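Local coordinates for beta-ketoacyl-[acyl-carrier-protein] synthase III (Pseudomonas aeruginosa, PDB 2X3E) that probably starts fatty acid synthesis by condensing acetyl-CoA with malonyl-ACP to give 3-oxobutanoyl-ACP, as a homodimeric member of the thiolase-like superfamily, at residues 40-43 with 44-47; 19-22 with 23-26; 222-225 with 226-230; 238-241 with 242-245. The protein carries 1 engineered substitution. All coordinates share one frame; numbering follows the deposited sequence. Where two conformers were deposited one is given.

Interaction 1: residues 40-43 with 44-47; sequences TGVR and QRHI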
# COMPACT_ATOMS: atom_id res chain seq x y z
N THR A 40 7.14 -9.66 28.22
CA THR A 40 6.52 -10.00 26.94
C THR A 40 5.84 -11.37 26.87
O THR A 40 4.95 -11.57 26.03
CB THR A 40 7.54 -9.94 25.79
OG1 THR A 40 8.54 -10.95 25.99
CG2 THR A 40 8.20 -8.57 25.73
N GLY A 41 6.27 -12.31 27.71
CA GLY A 41 5.83 -13.70 27.60
C GLY A 41 6.38 -14.42 26.38
O GLY A 41 6.16 -15.62 26.20
N VAL A 42 7.11 -13.70 25.53
CA VAL A 42 7.71 -14.26 24.33
C VAL A 42 8.97 -15.04 24.73
O VAL A 42 9.85 -14.49 25.40
CB VAL A 42 8.10 -13.16 23.33
CG1 VAL A 42 8.82 -13.76 22.13
CG2 VAL A 42 6.87 -12.39 22.89
N ARG A 43 9.03 -16.31 24.33
CA ARG A 43 10.17 -17.16 24.64
C ARG A 43 11.11 -17.35 23.44
O ARG A 43 12.30 -17.58 23.62
CB ARG A 43 9.70 -18.51 25.18
CG ARG A 43 8.91 -18.38 26.49
CD ARG A 43 9.22 -19.49 27.48
NE ARG A 43 8.61 -19.23 28.79
CZ ARG A 43 8.79 -19.96 29.89
NH1 ARG A 43 9.57 -21.05 29.87
NH2 ARG A 43 8.19 -19.62 31.02
N GLN A 44 10.58 -17.25 22.23
CA GLN A 44 11.44 -17.21 21.06
C GLN A 44 10.87 -16.41 19.90
O GLN A 44 9.67 -16.13 19.83
CB GLN A 44 11.84 -18.63 20.60
CG GLN A 44 10.69 -19.58 20.34
CD GLN A 44 11.10 -20.77 19.46
OE1 GLN A 44 12.05 -21.49 19.77
NE2 GLN A 44 10.37 -20.97 18.37
N ARG A 45 11.77 -16.01 19.00
CA ARG A 45 11.39 -15.24 17.84
C ARG A 45 12.30 -15.62 16.67
O ARG A 45 13.50 -15.87 16.85
CB ARG A 45 11.37 -13.72 18.14
CG ARG A 45 12.64 -13.04 18.68
CD ARG A 45 13.13 -13.52 20.05
NE ARG A 45 12.46 -12.97 21.23
CZ ARG A 45 12.67 -13.40 22.47
NH1 ARG A 45 12.02 -12.85 23.49
NH2 ARG A 45 13.52 -14.39 22.72
N HIS A 46 11.70 -15.72 15.49
CA HIS A 46 12.42 -16.14 14.29
C HIS A 46 13.03 -14.91 13.62
O HIS A 46 12.39 -13.85 13.54
CB HIS A 46 11.49 -16.91 13.35
CG HIS A 46 11.05 -18.23 13.90
ND1 HIS A 46 11.57 -19.43 13.46
CD2 HIS A 46 10.15 -18.54 14.87
CE1 HIS A 46 11.01 -20.42 14.13
NE2 HIS A 46 10.15 -19.91 14.99
N ILE A 47 14.27 -15.06 13.15
CA ILE A 47 15.07 -13.94 12.68
C ILE A 47 15.44 -14.14 11.21
O ILE A 47 16.08 -15.13 10.85
CB ILE A 47 16.35 -13.78 13.55
CG1 ILE A 47 15.98 -13.56 15.03
CG2 ILE A 47 17.21 -12.62 13.06
CD1 ILE A 47 15.20 -12.27 15.30

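Interaction 2: residues 19-22 with 23-26; sequences VLSN and DMLA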
# COMPACT_ATOMS: atom_id res chain seq x y z
N VAL A 19 16.47 -18.72 15.13
CA VAL A 19 15.64 -18.39 16.27
C VAL A 19 16.49 -17.66 17.31
O VAL A 19 17.63 -18.04 17.56
CB VAL A 19 15.00 -19.66 16.87
CG1 VAL A 19 14.20 -19.33 18.10
CG2 VAL A 19 14.10 -20.34 15.84
N LEU A 20 15.93 -16.60 17.90
CA LEU A 20 16.56 -15.88 18.99
C LEU A 20 15.89 -16.28 20.31
O LEU A 20 14.72 -15.96 20.54
CB LEU A 20 16.47 -14.37 18.77
CG LEU A 20 17.15 -13.47 19.81
CD1 LEU A 20 18.67 -13.58 19.71
CD2 LEU A 20 16.72 -12.02 19.65
N SER A 21 16.63 -16.97 21.17
CA SER A 21 16.11 -17.40 22.47
C SER A 21 16.33 -16.31 23.52
O SER A 21 17.14 -15.40 23.32
CB SER A 21 16.82 -18.67 22.93
OG SER A 21 18.18 -18.39 23.23
N ASN A 22 15.63 -16.43 24.64
CA ASN A 22 15.84 -15.53 25.77
C ASN A 22 17.27 -15.59 26.28
O ASN A 22 17.87 -14.56 26.59
CB ASN A 22 14.85 -15.84 26.90
CG ASN A 22 13.44 -15.39 26.58
OD1 ASN A 22 13.15 -14.98 25.46
ND2 ASN A 22 12.56 -15.47 27.56
N ASP A 23 17.82 -16.80 26.37
CA ASP A 23 19.21 -17.00 26.78
C ASP A 23 20.18 -16.24 25.88
O ASP A 23 21.08 -15.56 26.37
CB ASP A 23 19.58 -18.49 26.82
CG ASP A 23 19.12 -19.18 28.11
OD1 ASP A 23 18.60 -18.51 29.02
OD2 ASP A 23 19.29 -20.42 28.20
N MET A 24 20.00 -16.34 24.56
CA MET A 24 20.84 -15.61 23.62
C MET A 24 20.73 -14.11 23.84
O MET A 24 21.74 -13.41 23.96
CB MET A 24 20.47 -15.96 22.18
CG MET A 24 20.79 -17.39 21.78
SD MET A 24 19.70 -18.00 20.47
CE MET A 24 20.14 -19.74 20.45
N LEU A 25 19.49 -13.61 23.89
CA LEU A 25 19.24 -12.19 24.07
C LEU A 25 19.78 -11.68 25.40
O LEU A 25 20.34 -10.58 25.47
CB LEU A 25 17.74 -11.88 23.94
CG LEU A 25 17.34 -10.41 23.86
CD1 LEU A 25 18.06 -9.70 22.71
CD2 LEU A 25 15.83 -10.28 23.68
N ALA A 26 19.60 -12.47 26.46
CA ALA A 26 20.12 -12.13 27.78
C ALA A 26 21.65 -12.01 27.78
O ALA A 26 22.21 -11.11 28.42
CB ALA A 26 19.68 -13.16 28.82

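Interaction 3: residues 222-225 with 226-230; sequences AVTQ and MSDSV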
# COMPACT_ATOMS: atom_id res chain seq x y z
N ALA A 222 -4.06 -0.33 23.06
CA ALA A 222 -4.18 -1.52 22.22
C ALA A 222 -5.31 -2.44 22.67
O ALA A 222 -6.09 -2.92 21.86
CB ALA A 222 -2.85 -2.29 22.17
N VAL A 223 -5.43 -2.67 23.98
CA VAL A 223 -6.47 -3.54 24.52
C VAL A 223 -7.87 -3.03 24.18
O VAL A 223 -8.71 -3.77 23.66
CB VAL A 223 -6.37 -3.70 26.04
CG1 VAL A 223 -7.56 -4.50 26.58
CG2 VAL A 223 -5.05 -4.38 26.42
N THR A 224 -8.11 -1.76 24.48
CA THR A 224 -9.40 -1.11 24.24
C THR A 224 -9.70 -1.01 22.73
O THR A 224 -10.82 -1.28 22.29
CB THR A 224 -9.42 0.31 24.86
OG1 THR A 224 -9.11 0.23 26.26
CG2 THR A 224 -10.78 0.95 24.72
N GLN A 225 -8.69 -0.64 21.96
CA GLN A 225 -8.85 -0.45 20.51
C GLN A 225 -9.33 -1.73 19.83
O GLN A 225 -10.28 -1.71 19.05
CB GLN A 225 -7.54 0.01 19.88
CG GLN A 225 -7.14 1.44 20.22
CD GLN A 225 -7.68 2.46 19.24
OE1 GLN A 225 -8.58 2.17 18.47
NE2 GLN A 225 -7.14 3.67 19.29
N MET A 226 -8.69 -2.85 20.15
CA MET A 226 -9.07 -4.11 19.54
C MET A 226 -10.39 -4.62 20.11
O MET A 226 -11.25 -5.07 19.35
CB MET A 226 -7.94 -5.15 19.65
CG MET A 226 -6.93 -5.03 18.51
SD MET A 226 -5.71 -6.35 18.48
CE MET A 226 -6.44 -7.41 19.71
N SER A 227 -10.59 -4.53 21.43
CA SER A 227 -11.84 -4.96 22.06
C SER A 227 -13.05 -4.22 21.50
O SER A 227 -14.08 -4.82 21.16
CB SER A 227 -11.78 -4.73 23.58
OG SER A 227 -10.69 -5.42 24.15
N ASP A 228 -12.94 -2.90 21.42
CA ASP A 228 -14.04 -2.08 20.90
C ASP A 228 -14.30 -2.37 19.42
O ASP A 228 -15.46 -2.41 18.98
CB ASP A 228 -13.76 -0.58 21.10
CG ASP A 228 -13.71 -0.16 22.57
OD1 ASP A 228 -14.38 -0.80 23.42
OD2 ASP A 228 -13.02 0.83 22.88
N SER A 229 -13.23 -2.57 18.64
CA SER A 229 -13.36 -2.87 17.21
C SER A 229 -14.07 -4.21 17.00
O SER A 229 -14.97 -4.32 16.15
CB SER A 229 -11.99 -2.87 16.53
OG SER A 229 -12.12 -3.15 15.14
N VAL A 230 -13.70 -5.21 17.80
CA VAL A 230 -14.38 -6.50 17.77
C VAL A 230 -15.87 -6.30 18.07
O VAL A 230 -16.72 -6.78 17.34
CB VAL A 230 -13.77 -7.51 18.78
CG1 VAL A 230 -14.60 -8.80 18.82
CG2 VAL A 230 -12.33 -7.83 18.40

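Interaction 4: residues 238-241 with 242-245; sequences GWQA and SDLH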
# COMPACT_ATOMS: atom_id res chain seq x y z
N GLY A 238 -24.36 -9.37 13.99
CA GLY A 238 -25.42 -9.89 14.85
C GLY A 238 -25.00 -11.07 15.70
O GLY A 238 -25.79 -11.98 15.95
N TRP A 239 -23.74 -11.06 16.15
CA TRP A 239 -23.24 -12.06 17.09
C TRP A 239 -23.06 -11.43 18.47
O TRP A 239 -22.71 -10.26 18.57
CB TRP A 239 -21.88 -12.61 16.66
CG TRP A 239 -21.88 -13.35 15.37
CD1 TRP A 239 -22.95 -13.86 14.71
CD2 TRP A 239 -20.73 -13.69 14.60
NE1 TRP A 239 -22.55 -14.48 13.56
CE2 TRP A 239 -21.18 -14.39 13.46
CE3 TRP A 239 -19.35 -13.45 14.74
CZ2 TRP A 239 -20.31 -14.87 12.48
CZ3 TRP A 239 -18.49 -13.92 13.77
CH2 TRP A 239 -18.97 -14.63 12.65
N GLN A 240 -23.30 -12.21 19.51
CA GLN A 240 -22.89 -11.85 20.86
C GLN A 240 -21.46 -12.34 21.03
O GLN A 240 -20.99 -13.18 20.26
CB GLN A 240 -23.79 -12.52 21.89
CG GLN A 240 -25.25 -12.10 21.84
CD GLN A 240 -26.10 -12.82 22.87
OE1 GLN A 240 -25.63 -13.15 23.96
NE2 GLN A 240 -27.36 -13.07 22.53
N ALA A 241 -20.77 -11.83 22.04
CA ALA A 241 -19.40 -12.29 22.32
C ALA A 241 -19.38 -13.81 22.51
O ALA A 241 -18.47 -14.47 22.01
CB ALA A 241 -18.83 -11.59 23.54
N SER A 242 -20.38 -14.35 23.21
CA SER A 242 -20.48 -15.79 23.45
C SER A 242 -20.63 -16.64 22.17
O SER A 242 -20.35 -17.83 22.20
CB SER A 242 -21.63 -16.11 24.41
OG SER A 242 -22.89 -15.72 23.87
N ASP A 243 -21.08 -16.02 21.07
CA ASP A 243 -21.23 -16.72 19.79
C ASP A 243 -19.90 -16.92 19.06
O ASP A 243 -19.82 -17.73 18.13
CB ASP A 243 -22.16 -15.95 18.84
CG ASP A 243 -23.60 -15.93 19.30
OD1 ASP A 243 -24.09 -16.94 19.84
OD2 ASP A 243 -24.26 -14.89 19.07
N LEU A 244 -18.88 -16.17 19.47
CA LEU A 244 -17.55 -16.28 18.86
C LEU A 244 -16.87 -17.58 19.26
O LEU A 244 -16.74 -17.88 20.44
CB LEU A 244 -16.64 -15.13 19.31
CG LEU A 244 -16.33 -13.95 18.42
CD1 LEU A 244 -15.24 -13.12 19.10
CD2 LEU A 244 -15.90 -14.38 17.02
N HIS A 245 -16.43 -18.35 18.27
CA HIS A 245 -15.62 -19.54 18.52
C HIS A 245 -14.14 -19.19 18.56
O HIS A 245 -13.39 -19.75 19.36
CB HIS A 245 -15.85 -20.61 17.43
CG HIS A 245 -17.19 -21.26 17.49
ND1 HIS A 245 -18.28 -20.80 16.78
CD2 HIS A 245 -17.62 -22.35 18.17
CE1 HIS A 245 -19.32 -21.57 17.02
NE2 HIS A 245 -18.95 -22.52 17.86
O HOH W 1 -23.86 -14.12 25.84

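Interaction 1: residues 40-43 with 44-47
The guanidinium of R45 meets the peptide groups of V42 and R43 obliquely. Its NH1 sits 3.3 Å from V42 O and its NH2 lies 3.5 Å from R43 O. Methyl CG1 of V42 comes up close to the same group, 3.6 Å from R45 NH1, and also approaches Q44 O at 3.4 Å. The arginine bends back on itself to get there: CG stands between the backbone N and the carbonyl carbon, and further bends at chi2 (-63°) and chi3 (-80°) send the tip back toward the preceding residues. Outside the turn, NH1 is bonded to A155 O and NH2 to both L20 O and N22 OD1. All this happens where the chain leaves helix 33-40 and enters strand 44-46, which pairs antiparallel with strand 19-21. G41, with positive phi, ends the helix. T40 shapes the exit as an ST turn, its OG1 accepting from V42 N at 3.1 Å. The V42 side chain lies about 6 Å from that of N280, a predicted active-site residue, while Q44 NE2 is held by E277 O.

Interaction 2: residues 19-22 with 23-26
S21 is the N-cap of helix 22-28, and its hydroxyl takes the first bond of the turn: M24 N donates to S21 OG at 3.0 Å and 164°. A chi1 of 69° sets OG between the backbone N and carbonyl carbon of its own residue, where it faces M24 N. The return bond, S21 N to M24 SD at 3.3 Å, is weak and belongs to one of two deposited conformers of the methionine. In that conformer the pair fits a capping box, a sulfur standing where a side-chain oxygen would be more usual. Regular helix bonding takes over at once, from L25 N to S21 O and from A26 N to N22 O at 2.7 Å. The cap sits at the junction between strand 19-21, partner of strand 44-46, and the short helix that follows directly. Apolar contacts add to the polar ones. L20 and M24 slide past each other in opposite directions, L20 CD1 reaching M24 CB at 3.9 Å, while L20 CD2 meets L25 CD1 at 4.1 Å. L20 and L25 both go on to pack against R154 of helix 151-156, and L25 also touches I36 of helix 33-40.

Interaction 3: residues 222-225 with 226-230
S227 folds its hydroxyl back over the carbonyl of V223, one turn earlier in helix 215-237. In the conformer given here, one of two deposited, OG donates to V223 O at 2.6 Å from above the carbonyl plane, 36° out of it. The amide of S227 reaches the same oxygen at 3.0 Å from the opposite face, so two donors grip one acceptor. A chi1 of -58°, which lays OG beside the backbone N, is what turns the hydroxyl back along the helix. One residue further on, T224 and D228 lie side by side and point the same way. Around them the ordinary helix bonds run on, D228 N to T224 O at 2.8 Å and S229 N to Q225 O at 3.1 Å. This is a packed helix of the thiolase fold: V223 and S227 face helix 254-264, A222 and V230 cover strand 304-311, and M226 reaches both. In the conformer given, the M226 side chain comes within about 4 Å of that of H250, a predicted active-site residue. S229 OG is bonded to D181 and S318. As for the chemistry, V223 O takes two donors from a single residue, and the buried S227 hydroxyl is thereby satisfied within its own helix in this conformer.

Interaction 4: residues 238-241 with 242-245
A water ties S242 to Q240, 2.7 Å from S242 OG and 2.8 Å from Q240 OE1, to which it donates. It bridges two side chains of a 3-10 turn on the way from helix 215-237 to strand 246-249. Two consecutive bonds define the turn, D243 N to Q240 O at 3.0 Å and L244 N to A241 O at 3.1 Å. Both donors stand well above the carbonyl planes they address, 61° out in the case of D243 N, in keeping with the tight winding of a 3-10 turn. The side chain of D243 adds a bond in the reverse sense. Its CG lies beside the backbone N (chi1 -68°), which brings OD2 back to the start of the turn, where Q240 N donates to it at 2.9 Å. The amide meets OD2 on the anti side, 34° out of the carboxylate plane. Backbone and carboxylate thus hold Q240 and D243 together twice over. Before the turn, G238 breaks the helix with positive phi. Outside it, R270 NH1 binds the carbonyls of S242 and L244, and N304 ND2 takes that of D243. W239 and L244 both rest on L234 of the helix, their side chains crossing at about a right angle, with W239 CZ3 4.2 Å from L244 CD2.

In the fold
From the N terminus the order is interaction 2, interaction 1, interaction 3, interaction 4. Each lies in one unbroken stretch, so none closes a long loop; they run in series, without nesting or crossing. Interactions 2 and 1 touch, their centres 8 Å apart: strands 19-21 and 44-46 form a two-stranded antiparallel sheet, with helices 22-28 and 33-40 between them in sequence. Interaction 3 lies within helix 215-237 and interaction 4 in the turn leading from that helix to strand 246-249, both in the C-terminal half. The nearest atoms of interactions 3 and 4 are about 4 Å apart. The two pairs stay separate, interactions 1 and 3 coming no nearer than about 12 Å between closest atoms.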